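PDB 4QRN: 5-Carboxyvanillate Decarboxylase from Novosphingobium aromaticivorans, which probably catalyses the metal-dependent, non-oxidative decarboxylation of 5-carboxyvanillate to vanillate. Local coordinates for residues Ile108-Ser113 and Gly176-Ser181; Gln205-His210 and Leu257-Gly262. All blocks are in the same frame, centred on the assembly; numbering follows the deposited sequence.

Interaction 1. Residues Ile108-Ser113 and Gly176-Ser181; sequences ILALTS and GIQINS. With 1DF (4-hydroxy-3-methoxy-5-nitrobenzoic acid), chain F.
Ala110 and Gln178 face each other side chain to side chain, and the longer of the two can be followed atom by atom. Gln178 CB starts the contact, 3.8 Å from Ala110 CB. With CG anti to the backbone N (chi1 175°) and the chain extended beyond it, the amide is carried alongside the methyl, where Gln178 CD lies 3.5 Å and Gln178 OE1 3.4 Å from Ala110 CB. Gln178 NE2 turns instead to its own segment, donating to Asn180 OD1 at 2.9 Å; the donor lies in the carbonyl plane of Asn180, but the bond is bent, with 138° at the hydrogen. The same NE2 donates to a water that can in turn donate to Ala110 O. Strands 106-111 and 177-179 are not sheet neighbours: strand 147-149 comes between them in the barrel order, and the side chains meet in the interior of the (beta/alpha)8 barrel expected of an amidohydrolase. A second water joins Asn180 ND2 to Leu111 O, to which it donates at 2.8 Å. Farther along, Asn180 CB packs 3.6 Å from Ser113 OG, a hydroxyl bonded to Pro211 O. With an alanine in place of Asn180, OD1 and ND2 are gone, and the Gln178 amide would probably be freer to turn, the second water losing its donor. Next to Ser113, Thr112 OG1 bonds to Tyr339 and lies 3.3 Å from the inhibitor's methoxy oxygen OM.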
ATOM      1  N   ILE A 108      -9.824  23.465  -4.908  1.00  7.25           N
ATOM      2  CA  ILE A 108     -10.436  23.154  -3.625  1.00  7.32           C
ATOM      3  C   ILE A 108      -9.316  23.076  -2.608  1.00  7.28           C
ATOM      4  O   ILE A 108      -8.427  22.227  -2.703  1.00  7.78           O
ATOM      5  CB  ILE A 108     -11.256  21.867  -3.696  1.00  8.69           C
ATOM      6  CG1 ILE A 108     -12.236  21.984  -4.895  1.00 10.58           C
ATOM      7  CG2 ILE A 108     -11.934  21.613  -2.357  1.00 10.55           C
ATOM      8  CD1 ILE A 108     -13.305  20.927  -4.978  1.00 12.05           C
ATOM      9  N   LEU A 109      -9.350  24.026  -1.673  1.00  7.39           N
ATOM     10  CA  LEU A 109      -8.228  24.335  -0.793  1.00  7.53           C
ATOM     11  C   LEU A 109      -8.451  23.810   0.611  1.00  6.74           C
ATOM     12  O   LEU A 109      -9.552  23.923   1.170  1.00  7.75           O
ATOM     13  CB  LEU A 109      -8.083  25.848  -0.671  1.00  8.61           C
ATOM     14  CG  LEU A 109      -7.771  26.558  -1.974  1.00 10.95           C
ATOM     15  CD1 LEU A 109      -8.025  28.062  -1.830  1.00 13.35           C
ATOM     16  CD2 LEU A 109      -6.348  26.328  -2.393  1.00 12.06           C
ATOM     17  N   ALA A 110      -7.380  23.290   1.196  1.00  6.80           N
ATOM     18  CA  ALA A 110      -7.411  22.833   2.595  1.00  6.80           C
ATOM     19  C   ALA A 110      -6.075  23.086   3.270  1.00  6.75           C
ATOM     20  O   ALA A 110      -5.003  22.968   2.667  1.00  7.28           O
ATOM     21  CB  ALA A 110      -7.757  21.345   2.659  1.00  8.05           C
ATOM     22  N   LEU A 111      -6.145  23.358   4.557  1.00  7.34           N
ATOM     23  CA  LEU A 111      -4.958  23.574   5.372  1.00  7.20           C
ATOM     24  C   LEU A 111      -4.077  22.331   5.318  1.00  6.89           C
ATOM     25  O   LEU A 111      -4.534  21.206   5.522  1.00  7.33           O
ATOM     26  CB  LEU A 111      -5.357  23.879   6.807  1.00  7.75           C
ATOM     27  CG  LEU A 111      -4.187  24.159   7.752  1.00  8.11           C
ATOM     28  CD1 LEU A 111      -3.515  25.470   7.412  1.00  8.76           C
ATOM     29  CD2 LEU A 111      -4.647  24.133   9.205  1.00  8.90           C
ATOM     30  N   THR A 112      -2.790  22.537   5.075  1.00  6.61           N
ATOM     31  CA  THR A 112      -1.902  21.437   4.792  1.00  7.65           C
ATOM     32  C   THR A 112      -1.673  20.543   6.003  1.00  6.98           C
ATOM     33  O   THR A 112      -1.660  20.978   7.169  1.00  6.78           O
ATOM     34  CB  THR A 112      -0.594  21.984   4.203  1.00  7.63           C
ATOM     35  OG1 THR A 112       0.176  20.917   3.660  1.00  7.95           O
ATOM     36  CG2 THR A 112       0.252  22.713   5.219  1.00  8.03           C
ATOM     37  N   SER A 113      -1.481  19.262   5.709  1.00  6.98           N
ATOM     38  CA  SER A 113      -1.294  18.259   6.742  1.00  7.21           C
ATOM     39  C   SER A 113      -0.060  18.562   7.590  1.00  6.98           C
ATOM     40  O   SER A 113       0.986  18.915   7.053  1.00  7.34           O
ATOM     41  CB  SER A 113      -1.144  16.914   6.056  1.00  7.86           C
ATOM     42  OG  SER A 113      -0.934  15.894   7.003  1.00  7.53           O
ATOM     43  N   GLY A 176     -17.033  21.025   2.685  1.00  9.19           N
ATOM     44  CA  GLY A 176     -16.752  19.817   3.448  1.00  9.44           C
ATOM     45  C   GLY A 176     -15.560  20.111   4.318  1.00  8.46           C
ATOM     46  O   GLY A 176     -15.226  21.284   4.532  1.00  7.97           O
ATOM     47  N   ILE A 177     -14.931  19.051   4.826  1.00  8.76           N
ATOM     48  CA  ILE A 177     -13.750  19.198   5.666  1.00  7.99           C
ATOM     49  C   ILE A 177     -12.698  18.188   5.209  1.00  7.25           C
ATOM     50  O   ILE A 177     -13.003  17.125   4.653  1.00  7.55           O
ATOM     51  CB  ILE A 177     -13.989  19.047   7.207  1.00  9.04           C
ATOM     52  CG1 ILE A 177     -14.516  17.639   7.544  1.00 10.50           C
ATOM     53  CG2 ILE A 177     -14.905  20.172   7.714  1.00 10.65           C
ATOM     54  CD1 ILE A 177     -14.442  17.304   9.001  1.00 10.21           C
ATOM     55  N   GLN A 178     -11.446  18.568   5.476  1.00  7.37           N
ATOM     56  CA  GLN A 178     -10.319  17.655   5.325  1.00  6.89           C
ATOM     57  C   GLN A 178      -9.777  17.319   6.698  1.00  7.24           C
ATOM     58  O   GLN A 178      -9.481  18.217   7.486  1.00  8.85           O
ATOM     59  CB  GLN A 178      -9.217  18.313   4.480  1.00  7.82           C
ATOM     60  CG  GLN A 178      -7.956  17.438   4.394  1.00  8.56           C
ATOM     61  CD  GLN A 178      -6.943  18.018   3.445  1.00  8.25           C
ATOM     62  OE1 GLN A 178      -7.171  18.055   2.234  1.00  8.74           O
ATOM     63  NE2 GLN A 178      -5.812  18.482   3.986  1.00  8.38           N
ATOM     64  N   ILE A 179      -9.642  16.020   6.986  1.00  6.80           N
ATOM     65  CA  ILE A 179      -8.958  15.561   8.185  1.00  6.89           C
ATOM     66  C   ILE A 179      -7.684  14.874   7.709  1.00  6.40           C
ATOM     67  O   ILE A 179      -7.706  14.044   6.789  1.00  6.91           O
ATOM     68  CB  ILE A 179      -9.841  14.623   9.038  1.00  7.34           C
ATOM     69  CG1 ILE A 179     -11.020  15.426   9.612  1.00  7.69           C
ATOM     70  CG2 ILE A 179      -9.005  13.958  10.164  1.00  8.29           C
ATOM     71  CD1 ILE A 179     -11.980  14.610  10.483  1.00  8.65           C
ATOM     72  N   ASN A 180      -6.567  15.248   8.323  1.00  6.88           N
ATOM     73  CA  ASN A 180      -5.236  14.790   7.946  1.00  7.24           C
ATOM     74  C   ASN A 180      -4.920  13.504   8.668  1.00  7.03           C
ATOM     75  O   ASN A 180      -4.035  13.427   9.525  1.00  7.88           O
ATOM     76  CB  ASN A 180      -4.260  15.917   8.248  1.00  8.15           C
ATOM     77  CG  ASN A 180      -4.685  17.166   7.577  1.00  9.17           C
ATOM     78  OD1 ASN A 180      -4.688  17.212   6.345  1.00  9.75           O
ATOM     79  ND2 ASN A 180      -5.118  18.173   8.358  1.00 10.10           N
ATOM     80  N   SER A 181      -5.707  12.485   8.349  1.00  7.45           N
ATOM     81  CA  SER A 181      -5.605  11.148   8.890  1.00  8.05           C
ATOM     82  C   SER A 181      -5.563  11.175  10.419  1.00  7.33           C
ATOM     83  O   SER A 181      -6.434  11.808  11.011  1.00  7.79           O
ATOM     84  CB  SER A 181      -4.494  10.348   8.203  1.00  8.22           C
ATOM     85  OG  SER A 181      -4.782   8.981   8.331  1.00  8.03           O
TER
HETATM   86  C1  1DF F 402       3.550  16.201   0.336  0.91  7.13           C
HETATM   87  CO1 1DF F 402       2.646  15.634  -0.518  0.91  7.49           C
HETATM   88  CO2 1DF F 402       3.081  16.890   1.477  0.91  7.25           C
HETATM   89  CM1 1DF F 402       1.261  15.876  -0.231  0.91  7.35           C
HETATM   90  CM2 1DF F 402       1.747  17.212   1.627  0.91  7.21           C
HETATM   91  OM  1DF F 402       1.248  17.918   2.685  0.91  7.81           O
HETATM   92  CZ  1DF F 402       0.803  16.811   0.694  0.91  6.97           C
HETATM   93  CC  1DF F 402       5.014  16.052   0.145  0.91  7.68           C
HETATM   94  CV  1DF F 402       2.116  18.120   3.802  0.91  8.43           C
HETATM   95  O1  1DF F 402       5.455  15.912  -1.070  0.91  8.13           O
HETATM   96  O2  1DF F 402       5.748  16.087   1.139  0.91  8.02           O
HETATM   97  O3  1DF F 402      -0.426  17.237   0.713  0.91  7.96           O
HETATM   98  N   1DF F 402       0.321  14.875  -0.842  0.91 10.98           N
HETATM   99  O11 1DF F 402      -0.851  14.860  -0.591  0.91 12.10           O
HETATM  100  O22 1DF F 402       0.836  13.936  -1.511  0.91 12.55           O
HETATM  101  O   HOH W   1      -4.021  20.270   2.266  1.00  8.31           O
HETATM  102  O   HOH W   2      -6.595  20.401   7.169  1.00 11.09           O

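Interaction 2. Residues Gln205-His210 and Leu257-Gly262; sequences QPLYIH and LQIMVG. With MN (manganese (II) ion), chain E; 1DF (4-hydroxy-3-methoxy-5-nitrobenzoic acid), chain F.
Met260 meets Tyr208 across two neighbouring parallel strands, the side chains crossing at about a right angle. Met260 CB touches Tyr208 CD2, 3.6 Å away, while Met260 SD sits 5.1 Å from the Tyr208 ring centroid in an oblique Met-aromatic contact. The extended Met260 chain lies side by side with Pro206, and its CE meets the proline ring at CG and CB. Met260 O comes over one face of the tyrosine ring and accepts a hydrogen bond from Ile209 N at 2.9 Å, nearly along the C=O axis. One step back, Met260 N donates to Leu207 O at 2.8 Å, and Leu207 N to Gln258 O, completing the parallel ladder. Where the strands part, a water takes over, accepting from Gly262 N and donating to Ile209 O. Ile209 CD1 packs 3.8 Å from Ile259 CG2, and both isoleucines also lean on helix 233-248.

Tyr208 OH lies 3.3 Å from Gly262 CA and hydrogen-bonds to Glu41 and Thr309. Glu41 is itself a manganese ligand, which makes Tyr208 a second-shell residue. At the C-terminal end of this strand region, His210 NE2 binds the manganese at 2.2 Å, beside the inhibitor's O3 and O11, a water, Glu41 and Asp336. Metal ligands gathered at the C-terminal ends of parallel strands are the hallmark of the amidohydrolase barrel.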
ATOM      1  N   GLN A 205     -22.134  16.733   3.835  1.00  8.81           N
ATOM      2  CA  GLN A 205     -20.914  17.085   3.133  1.00  8.98           C
ATOM      3  C   GLN A 205     -19.913  15.948   3.212  1.00  8.24           C
ATOM      4  O   GLN A 205     -19.944  15.157   4.163  1.00  8.95           O
ATOM      5  CB  GLN A 205     -20.296  18.345   3.717  1.00  9.73           C
ATOM      6  CG  GLN A 205     -21.123  19.563   3.398  1.00 10.30           C
ATOM      7  CD  GLN A 205     -20.462  20.848   3.829  1.00 10.66           C
ATOM      8  OE1 GLN A 205     -19.641  20.849   4.742  1.00 11.25           O
ATOM      9  NE2 GLN A 205     -20.814  21.964   3.172  1.00 11.05           N
ATOM     10  N   PRO A 206     -19.001  15.896   2.237  1.00  8.35           N
ATOM     11  CA  PRO A 206     -17.972  14.856   2.249  1.00  8.41           C
ATOM     12  C   PRO A 206     -16.846  15.171   3.204  1.00  8.00           C
ATOM     13  O   PRO A 206     -16.527  16.337   3.493  1.00  8.60           O
ATOM     14  CB  PRO A 206     -17.445  14.884   0.811  1.00  9.00           C
ATOM     15  CG  PRO A 206     -17.652  16.330   0.397  1.00  9.78           C
ATOM     16  CD  PRO A 206     -18.946  16.724   1.015  1.00  9.37           C
ATOM     17  N   LEU A 207     -16.221  14.090   3.656  1.00  8.17           N
ATOM     18  CA  LEU A 207     -14.980  14.118   4.398  1.00  8.03           C
ATOM     19  C   LEU A 207     -13.853  13.730   3.468  1.00  7.24           C
ATOM     20  O   LEU A 207     -13.908  12.641   2.878  1.00  8.30           O
ATOM     21  CB  LEU A 207     -15.052  13.089   5.524  1.00  8.41           C
ATOM     22  CG  LEU A 207     -13.737  12.821   6.248  1.00  9.09           C
ATOM     23  CD1 LEU A 207     -13.168  14.098   6.920  1.00  9.72           C
ATOM     24  CD2 LEU A 207     -13.924  11.720   7.271  1.00 10.29           C
ATOM     25  N   TYR A 208     -12.823  14.564   3.337  1.00  6.89           N
ATOM     26  CA  TYR A 208     -11.605  14.178   2.617  1.00  6.64           C
ATOM     27  C   TYR A 208     -10.590  13.717   3.672  1.00  6.44           C
ATOM     28  O   TYR A 208     -10.201  14.511   4.542  1.00  7.16           O
ATOM     29  CB  TYR A 208     -11.088  15.385   1.822  1.00  7.22           C
ATOM     30  CG  TYR A 208     -10.181  15.032   0.646  1.00  7.43           C
ATOM     31  CD1 TYR A 208      -8.938  14.428   0.824  1.00  8.53           C
ATOM     32  CD2 TYR A 208     -10.578  15.299  -0.656  1.00  7.19           C
ATOM     33  CE1 TYR A 208      -8.121  14.108  -0.267  1.00  8.46           C
ATOM     34  CE2 TYR A 208      -9.762  15.013  -1.741  1.00  8.06           C
ATOM     35  CZ  TYR A 208      -8.534  14.423  -1.541  1.00  7.51           C
ATOM     36  OH  TYR A 208      -7.748  14.136  -2.633  1.00  8.06           O
ATOM     37  N   ILE A 209     -10.200  12.440   3.634  1.00  6.14           N
ATOM     38  CA  ILE A 209      -9.140  11.972   4.531  1.00  6.63           C
ATOM     39  C   ILE A 209      -7.845  12.099   3.753  1.00  6.45           C
ATOM     40  O   ILE A 209      -7.569  11.325   2.833  1.00  7.63           O
ATOM     41  CB  ILE A 209      -9.346  10.553   5.054  1.00  7.67           C
ATOM     42  CG1 ILE A 209     -10.670  10.456   5.800  1.00  8.50           C
ATOM     43  CG2 ILE A 209      -8.182  10.206   6.007  1.00  8.74           C
ATOM     44  CD1 ILE A 209     -10.984   9.075   6.362  1.00 10.21           C
ATOM     45  N   HIS A 210      -7.088  13.138   4.090  1.00  6.65           N
ATOM     46  CA  HIS A 210      -5.812  13.433   3.465  1.00  6.83           C
ATOM     47  C   HIS A 210      -4.699  12.745   4.257  1.00  6.18           C
ATOM     48  O   HIS A 210      -4.837  12.541   5.466  1.00  6.87           O
ATOM     49  CB  HIS A 210      -5.609  14.950   3.519  1.00  7.49           C
ATOM     50  CG  HIS A 210      -4.402  15.421   2.773  1.00  7.53           C
ATOM     51  ND1 HIS A 210      -3.140  15.396   3.311  1.00  7.68           N
ATOM     52  CD2 HIS A 210      -4.270  15.906   1.513  1.00  8.21           C
ATOM     53  CE1 HIS A 210      -2.277  15.833   2.398  1.00  7.86           C
ATOM     54  NE2 HIS A 210      -2.940  16.174   1.304  1.00  8.26           N
ATOM     55  N   LEU A 257     -22.931   8.932   3.990  1.00  8.91           N
ATOM     56  CA  LEU A 257     -21.608   9.550   4.103  1.00  8.53           C
ATOM     57  C   LEU A 257     -20.709   9.243   2.920  1.00  8.59           C
ATOM     58  O   LEU A 257     -20.576   8.082   2.525  1.00  9.22           O
ATOM     59  CB  LEU A 257     -20.953   9.048   5.384  1.00  8.74           C
ATOM     60  CG  LEU A 257     -19.545   9.546   5.682  1.00  9.41           C
ATOM     61  CD1 LEU A 257     -19.562  11.024   6.021  1.00 10.69           C
ATOM     62  CD2 LEU A 257     -18.949   8.724   6.819  1.00 10.74           C
ATOM     63  N   GLN A 258     -20.080  10.286   2.386  1.00  7.94           N
ATOM     64  CA  GLN A 258     -19.080  10.135   1.341  1.00  7.91           C
ATOM     65  C   GLN A 258     -17.715  10.486   1.924  1.00  7.63           C
ATOM     66  O   GLN A 258     -17.549  11.550   2.519  1.00  8.39           O
ATOM     67  CB  GLN A 258     -19.365  11.062   0.154  1.00  8.53           C
ATOM     68  CG  GLN A 258     -20.749  10.834  -0.456  1.00  8.97           C
ATOM     69  CD  GLN A 258     -20.891   9.439  -1.043  1.00  9.14           C
ATOM     70  OE1 GLN A 258     -20.073   9.027  -1.863  1.00 10.26           O
ATOM     71  NE2 GLN A 258     -21.899   8.681  -0.592  1.00 10.94           N
ATOM     72  N   ILE A 259     -16.749   9.580   1.734  1.00  7.01           N
ATOM     73  CA  ILE A 259     -15.360   9.836   2.093  1.00  6.88           C
ATOM     74  C   ILE A 259     -14.531   9.873   0.824  1.00  6.45           C
ATOM     75  O   ILE A 259     -14.574   8.945   0.009  1.00  7.40           O
ATOM     76  CB  ILE A 259     -14.791   8.813   3.094  1.00  7.40           C
ATOM     77  CG1 ILE A 259     -15.609   8.853   4.392  1.00  8.29           C
ATOM     78  CG2 ILE A 259     -13.288   9.119   3.337  1.00  8.41           C
ATOM     79  CD1 ILE A 259     -15.124   7.879   5.488  1.00  9.47           C
ATOM     80  N   MET A 260     -13.780  10.964   0.664  1.00  6.73           N
ATOM     81  CA  MET A 260     -12.840  11.163  -0.432  1.00  7.00           C
ATOM     82  C   MET A 260     -11.420  10.877   0.023  1.00  6.17           C
ATOM     83  O   MET A 260     -11.047  11.249   1.129  1.00  6.96           O
ATOM     84  CB  MET A 260     -12.914  12.627  -0.884  1.00  7.67           C
ATOM     85  CG  MET A 260     -14.243  13.063  -1.438  1.00  8.88           C
ATOM     86  SD  MET A 260     -14.319  14.860  -1.599  1.00  9.36           S
ATOM     87  CE  MET A 260     -15.837  15.019  -2.501  1.00  9.37           C
ATOM     88  N   VAL A 261     -10.651  10.233  -0.849  1.00  6.49           N
ATOM     89  CA  VAL A 261      -9.212  10.104  -0.655  1.00  6.69           C
ATOM     90  C   VAL A 261      -8.521  10.392  -1.979  1.00  6.66           C
ATOM     91  O   VAL A 261      -9.103  10.244  -3.065  1.00  7.85           O
ATOM     92  CB  VAL A 261      -8.789   8.724  -0.125  1.00  7.72           C
ATOM     93  CG1 VAL A 261      -9.251   8.519   1.313  1.00  8.60           C
ATOM     94  CG2 VAL A 261      -9.307   7.617  -1.032  1.00  9.67           C
ATOM     95  N   GLY A 262      -7.279  10.827  -1.867  1.00  6.45           N
ATOM     96  CA  GLY A 262      -6.441  11.142  -3.001  1.00  6.08           C
ATOM     97  C   GLY A 262      -5.564   9.983  -3.432  1.00  6.10           C
ATOM     98  O   GLY A 262      -5.776   8.819  -3.078  1.00  7.05           O
TER
HETATM   99 MN    MN E 401      -1.957  16.668  -0.634  0.73  7.98          MN
HETATM  100  C1  1DF F 402       3.550  16.201   0.336  0.91  7.13           C
HETATM  101  CO1 1DF F 402       2.646  15.634  -0.518  0.91  7.49           C
HETATM  102  CO2 1DF F 402       3.081  16.890   1.477  0.91  7.25           C
HETATM  103  CM1 1DF F 402       1.261  15.876  -0.231  0.91  7.35           C
HETATM  104  CM2 1DF F 402       1.747  17.212   1.627  0.91  7.21           C
HETATM  105  OM  1DF F 402       1.248  17.918   2.685  0.91  7.81           O
HETATM  106  CZ  1DF F 402       0.803  16.811   0.694  0.91  6.97           C
HETATM  107  CC  1DF F 402       5.014  16.052   0.145  0.91  7.68           C
HETATM  108  CV  1DF F 402       2.116  18.120   3.802  0.91  8.43           C
HETATM  109  O1  1DF F 402       5.455  15.912  -1.070  0.91  8.13           O
HETATM  110  O2  1DF F 402       5.748  16.087   1.139  0.91  8.02           O
HETATM  111  O3  1DF F 402      -0.426  17.237   0.713  0.91  7.96           O
HETATM  112  N   1DF F 402       0.321  14.875  -0.842  0.91 10.98           N
HETATM  113  O11 1DF F 402      -0.851  14.860  -0.591  0.91 12.10           O
HETATM  114  O22 1DF F 402       0.836  13.936  -1.511  0.91 12.55           O
HETATM  115  O   HOH W   3     -21.251  12.900   3.182  1.00 10.22           O
HETATM  116  O   HOH W   4      -5.968  11.070   0.592  1.00  7.68           O
HETATM  117  O   HOH W   5      -2.970  18.609  -0.700  1.00 10.09           O

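Overall arrangement
The two contacts lie about 9 Å apart, centre to centre, and meet in one sheet, where strands 177-179 and 207-209 are neighbours. Their seam is stitched by probable hydrogen bonds from Tyr208 N to Ile177 O and from His210 N to Ile179 O, each 2.9 Å long. Within the seam, Gln178 CD of interaction 1 packs 3.3 Å from His210 CB of interaction 2, and the nearest atom of the Gln178 side chain is about 6 Å from the manganese. Interaction 1 reaches the inhibitor through Thr112 and Ser113, interaction 2 through His210 and the metal. Arg274 of the second subunit adds a hydrogen bond to the same ligand.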